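Long-range contact in putative hydrolase (Bacteroides ovatus, PDB 4HBS), which is a putative hydrolase of unknown substrate, a five-bladed beta-propeller of the beta-fructosidase clan that may act on glycosidic bonds: residues L365-C379 / F394-E406. Sequence-based numbering, arbitrary orientation.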
# COMPACT_ATOMS: atom_id res chain seq x y z
N LEU A 365 2.75 -9.31 8.26
CA LEU A 365 3.38 -8.84 9.50
C LEU A 365 2.60 -9.23 10.74
O LEU A 365 3.14 -9.09 11.84
CB LEU A 365 3.53 -7.31 9.47
CG LEU A 365 4.30 -6.75 8.27
CD1 LEU A 365 4.36 -5.24 8.34
CD2 LEU A 365 5.69 -7.33 8.20
N SER A 366 1.35 -9.68 10.59
CA SER A 366 0.50 -10.07 11.71
C SER A 366 1.10 -11.27 12.44
O SER A 366 1.34 -12.33 11.82
CB SER A 366 -0.91 -10.38 11.23
OG SER A 366 -1.80 -10.53 12.32
N ARG A 367 1.43 -11.08 13.73
CA ARG A 367 2.04 -12.12 14.56
C ARG A 367 0.99 -13.09 15.16
O ARG A 367 1.29 -14.27 15.30
CB ARG A 367 2.88 -11.48 15.69
CG ARG A 367 4.21 -10.89 15.19
CD ARG A 367 5.02 -10.26 16.31
NE ARG A 367 4.86 -8.79 16.39
CZ ARG A 367 5.81 -7.88 16.16
NH1 ARG A 367 7.04 -8.26 15.80
NH2 ARG A 367 5.55 -6.58 16.28
N THR A 368 -0.22 -12.59 15.53
CA THR A 368 -1.27 -13.41 16.17
C THR A 368 -2.72 -13.21 15.61
O THR A 368 -3.66 -13.70 16.23
CB THR A 368 -1.30 -13.09 17.67
OG1 THR A 368 -1.89 -11.79 17.86
CG2 THR A 368 0.08 -13.16 18.32
N GLY A 369 -2.87 -12.54 14.46
CA GLY A 369 -4.19 -12.28 13.88
C GLY A 369 -4.62 -10.83 13.94
O GLY A 369 -5.63 -10.47 13.34
N GLU A 370 -3.85 -9.98 14.67
CA GLU A 370 -4.09 -8.54 14.79
C GLU A 370 -3.99 -7.88 13.42
O GLU A 370 -3.32 -8.43 12.55
CB GLU A 370 -3.07 -7.88 15.79
CG GLU A 370 -1.61 -7.72 15.33
CD GLU A 370 -0.67 -8.90 15.58
OE1 GLU A 370 -1.17 -10.05 15.61
OE2 GLU A 370 0.55 -8.67 15.72
N LEU A 371 -4.61 -6.72 13.23
CA LEU A 371 -4.45 -6.03 11.95
C LEU A 371 -3.18 -5.26 12.01
O LEU A 371 -2.94 -4.64 13.03
CB LEU A 371 -5.61 -5.08 11.65
CG LEU A 371 -6.97 -5.71 11.54
CD1 LEU A 371 -8.05 -4.67 11.70
CD2 LEU A 371 -7.15 -6.44 10.24
N VAL A 372 -2.34 -5.29 10.95
CA VAL A 372 -1.12 -4.49 10.91
C VAL A 372 -1.35 -3.46 9.82
O VAL A 372 -1.48 -3.82 8.65
CB VAL A 372 0.16 -5.31 10.69
CG1 VAL A 372 1.40 -4.43 10.88
CG2 VAL A 372 0.19 -6.49 11.65
N ILE A 373 -1.52 -2.19 10.22
CA ILE A 373 -1.86 -1.08 9.34
C ILE A 373 -0.69 -0.11 9.24
O ILE A 373 0.06 0.05 10.19
CB ILE A 373 -3.14 -0.38 9.90
CG1 ILE A 373 -4.37 -1.33 9.79
CG2 ILE A 373 -3.44 0.94 9.19
CD1 ILE A 373 -5.44 -1.04 10.74
N SER A 374 -0.54 0.54 8.08
CA SER A 374 0.52 1.53 7.86
C SER A 374 -0.05 2.69 7.09
O SER A 374 -0.85 2.47 6.18
CB SER A 374 1.70 0.91 7.12
OG SER A 374 1.51 0.84 5.72
N THR A 375 0.36 3.91 7.43
CA THR A 375 -0.09 5.12 6.75
C THR A 375 1.00 5.66 5.86
O THR A 375 2.10 5.12 5.79
CB THR A 375 -0.44 6.19 7.77
OG1 THR A 375 0.74 6.57 8.50
CG2 THR A 375 -1.53 5.77 8.70
N ASN A 376 0.67 6.71 5.13
CA ASN A 376 1.56 7.57 4.37
C ASN A 376 1.16 8.95 4.80
O ASN A 376 -0.04 9.17 4.99
CB ASN A 376 1.40 7.40 2.85
CG ASN A 376 1.89 6.12 2.20
OD1 ASN A 376 1.70 5.96 0.99
ND2 ASN A 376 2.54 5.20 2.92
N THR A 377 2.11 9.88 5.00
CA THR A 377 1.79 11.26 5.39
C THR A 377 2.55 12.21 4.51
O THR A 377 3.50 11.82 3.85
CB THR A 377 2.00 11.49 6.88
OG1 THR A 377 3.18 10.81 7.31
CG2 THR A 377 0.81 11.02 7.69
N ASP A 378 2.09 13.46 4.50
CA ASP A 378 2.48 14.57 3.63
C ASP A 378 2.64 15.86 4.40
O ASP A 378 1.83 16.10 5.29
CB ASP A 378 1.24 14.81 2.71
CG ASP A 378 1.35 14.75 1.23
OD1 ASP A 378 2.25 14.05 0.74
OD2 ASP A 378 0.44 15.26 0.56
N CYS A 379 3.51 16.78 3.95
CA CYS A 379 3.52 18.16 4.48
C CYS A 379 3.11 19.07 3.31
O CYS A 379 3.29 18.67 2.15
CB CYS A 379 4.86 18.55 5.09
SG CYS A 379 6.27 18.31 4.01
N PHE A 394 8.21 13.50 7.77
CA PHE A 394 6.86 13.80 7.28
C PHE A 394 6.46 12.71 6.33
O PHE A 394 5.37 12.15 6.41
CB PHE A 394 6.83 15.16 6.56
CG PHE A 394 6.83 16.36 7.47
CD1 PHE A 394 5.76 16.61 8.32
CD2 PHE A 394 7.86 17.28 7.43
CE1 PHE A 394 5.71 17.77 9.09
CE2 PHE A 394 7.85 18.40 8.25
CZ PHE A 394 6.77 18.64 9.08
N TYR A 395 7.38 12.42 5.40
CA TYR A 395 7.18 11.50 4.31
C TYR A 395 7.75 10.10 4.55
O TYR A 395 8.71 9.68 3.89
CB TYR A 395 7.81 12.14 3.10
CG TYR A 395 7.31 11.57 1.81
CD1 TYR A 395 5.99 11.75 1.42
CD2 TYR A 395 8.16 10.88 0.96
CE1 TYR A 395 5.52 11.23 0.23
CE2 TYR A 395 7.70 10.38 -0.25
CZ TYR A 395 6.38 10.57 -0.62
OH TYR A 395 5.91 10.12 -1.82
N ARG A 396 7.11 9.34 5.41
CA ARG A 396 7.48 7.96 5.68
C ARG A 396 6.31 7.26 6.35
O ARG A 396 5.43 7.94 6.92
CB ARG A 396 8.77 7.83 6.52
CG ARG A 396 8.97 8.86 7.58
CD ARG A 396 8.20 8.55 8.83
NE ARG A 396 9.10 8.10 9.89
CZ ARG A 396 9.25 6.86 10.34
NH1 ARG A 396 8.52 5.87 9.84
NH2 ARG A 396 10.12 6.59 11.30
N PRO A 397 6.25 5.91 6.27
CA PRO A 397 5.12 5.22 6.89
C PRO A 397 5.21 5.16 8.39
O PRO A 397 6.29 5.18 8.96
CB PRO A 397 5.18 3.82 6.28
CG PRO A 397 6.58 3.62 5.90
CD PRO A 397 7.18 4.95 5.63
N TYR A 398 4.06 5.12 9.02
CA TYR A 398 3.92 4.96 10.46
C TYR A 398 3.05 3.73 10.63
O TYR A 398 2.09 3.59 9.88
CB TYR A 398 3.34 6.22 11.10
CG TYR A 398 4.37 7.32 11.21
CD1 TYR A 398 5.41 7.23 12.14
CD2 TYR A 398 4.34 8.43 10.38
CE1 TYR A 398 6.36 8.24 12.27
CE2 TYR A 398 5.30 9.45 10.49
CZ TYR A 398 6.29 9.36 11.46
OH TYR A 398 7.24 10.34 11.58
N PHE A 399 3.44 2.80 11.51
CA PHE A 399 2.76 1.53 11.67
C PHE A 399 1.89 1.45 12.94
O PHE A 399 2.22 2.03 13.98
CB PHE A 399 3.80 0.41 11.67
CG PHE A 399 4.55 0.34 10.36
CD1 PHE A 399 5.63 1.19 10.11
CD2 PHE A 399 4.12 -0.50 9.34
CE1 PHE A 399 6.31 1.13 8.90
CE2 PHE A 399 4.80 -0.54 8.12
CZ PHE A 399 5.90 0.27 7.92
N TYR A 400 0.77 0.71 12.83
CA TYR A 400 -0.18 0.47 13.92
C TYR A 400 -0.60 -0.99 13.94
O TYR A 400 -0.61 -1.63 12.91
CB TYR A 400 -1.45 1.35 13.76
CG TYR A 400 -1.15 2.82 13.64
CD1 TYR A 400 -0.76 3.38 12.43
CD2 TYR A 400 -1.22 3.65 14.76
CE1 TYR A 400 -0.43 4.72 12.33
CE2 TYR A 400 -0.87 5.00 14.67
CZ TYR A 400 -0.48 5.53 13.46
OH TYR A 400 -0.11 6.85 13.39
N ARG A 401 -0.98 -1.50 15.11
CA ARG A 401 -1.53 -2.85 15.27
C ARG A 401 -2.85 -2.73 16.01
O ARG A 401 -2.92 -1.97 16.99
CB ARG A 401 -0.57 -3.78 16.01
CG ARG A 401 0.81 -3.86 15.38
CD ARG A 401 1.36 -5.27 15.31
NE ARG A 401 2.63 -5.28 14.57
CZ ARG A 401 3.18 -6.34 13.99
NH1 ARG A 401 2.59 -7.53 14.05
NH2 ARG A 401 4.33 -6.22 13.34
N VAL A 402 -3.91 -3.38 15.50
CA VAL A 402 -5.23 -3.36 16.11
C VAL A 402 -5.52 -4.76 16.59
O VAL A 402 -5.59 -5.68 15.78
CB VAL A 402 -6.34 -2.85 15.14
CG1 VAL A 402 -7.66 -2.65 15.88
CG2 VAL A 402 -5.92 -1.57 14.43
N PHE A 403 -5.66 -4.93 17.91
CA PHE A 403 -6.00 -6.23 18.50
C PHE A 403 -7.46 -6.25 18.88
O PHE A 403 -7.99 -5.24 19.36
CB PHE A 403 -5.15 -6.53 19.72
CG PHE A 403 -3.70 -6.77 19.39
CD1 PHE A 403 -2.86 -5.71 19.09
CD2 PHE A 403 -3.16 -8.05 19.47
CE1 PHE A 403 -1.51 -5.93 18.83
CE2 PHE A 403 -1.81 -8.26 19.21
CZ PHE A 403 -0.99 -7.20 18.88
N ASN A 404 -8.12 -7.38 18.66
CA ASN A 404 -9.52 -7.56 18.99
C ASN A 404 -10.45 -6.66 18.11
O ASN A 404 -11.55 -6.31 18.54
CB ASN A 404 -9.74 -7.33 20.50
CG ASN A 404 -10.83 -8.15 21.12
OD1 ASN A 404 -11.23 -9.22 20.62
ND2 ASN A 404 -11.35 -7.68 22.24
N TRP A 405 -10.00 -6.35 16.87
CA TRP A 405 -10.78 -5.61 15.85
C TRP A 405 -12.13 -6.30 15.55
O TRP A 405 -13.11 -5.63 15.24
CB TRP A 405 -9.98 -5.47 14.53
CG TRP A 405 -9.48 -6.77 13.96
CD1 TRP A 405 -8.31 -7.40 14.26
CD2 TRP A 405 -10.19 -7.65 13.08
NE1 TRP A 405 -8.24 -8.60 13.60
CE2 TRP A 405 -9.39 -8.79 12.89
CE3 TRP A 405 -11.45 -7.59 12.46
CZ2 TRP A 405 -9.78 -9.84 12.06
CZ3 TRP A 405 -11.85 -8.66 11.67
CH2 TRP A 405 -11.02 -9.76 11.48
N GLU A 406 -12.17 -7.65 15.67
CA GLU A 406 -13.36 -8.51 15.48
C GLU A 406 -14.55 -8.08 16.38
O GLU A 406 -15.70 -8.28 15.98
CB GLU A 406 -13.00 -9.98 15.81
CG GLU A 406 -11.90 -10.58 14.95
CD GLU A 406 -10.53 -10.77 15.59
OE1 GLU A 406 -10.08 -9.87 16.34
OE2 GLU A 406 -9.87 -11.80 15.28
O HOH W 1 5.91 -8.38 12.65
O HOH W 2 -0.06 8.13 10.92
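Leu-371 lies crosswise over one face of the Trp-405 indole, its CG 3.6 Å from the centroid of the five-membered ring and 18° off the normal, a CH-pi contact. On the same face of the sheet Ile-373 CD1 reaches Val-402 CG2 at 3.8 Å, and Leu-338 of strand 333-340 packs against Leu-371, Ile-373 and Trp-405. The indole is also fixed at its edge, where NE1 gives Gly-369 O a nearly straight hydrogen bond lying in the ring plane of the indole.

Paired backbone bonds join Leu-371 to Val-402 and Ile-373 to Tyr-400, and Thr-375 N bonds to Tyr-398 O, evidence for antiparallel pairing. Farther along, Thr-377 OG1 donates to Phe-394 O over 2.7 Å.

Glu-370 CB sits over the centre of the Phe-403 ring, 3.5 Å from its centroid; beyond it a bend at chi2 (-87°) brings the carboxylate to Arg-401 NH1 and Thr-368, whose N and OG1 both donate to OE1. OE2 forms a salt bridge with Arg-401 NH1 (2.9 Å), the nitrogen meeting it from above the carboxylate plane. That same nitrogen bonds to Leu-365 O, and NE pairs with Asp-42. The Arg-401 guanidinium is sandwiched between Val-372 CG2 and the stacked guanidinium of Arg-367 (planes 18° apart); the nearby carboxylates probably offset the like charges.

Strand 399-403 bridges 38-42, from the chain's start, and 371-377, so one blade of this five-bladed beta-propeller is built from both chain ends, a ring closure found in many beta-propellers.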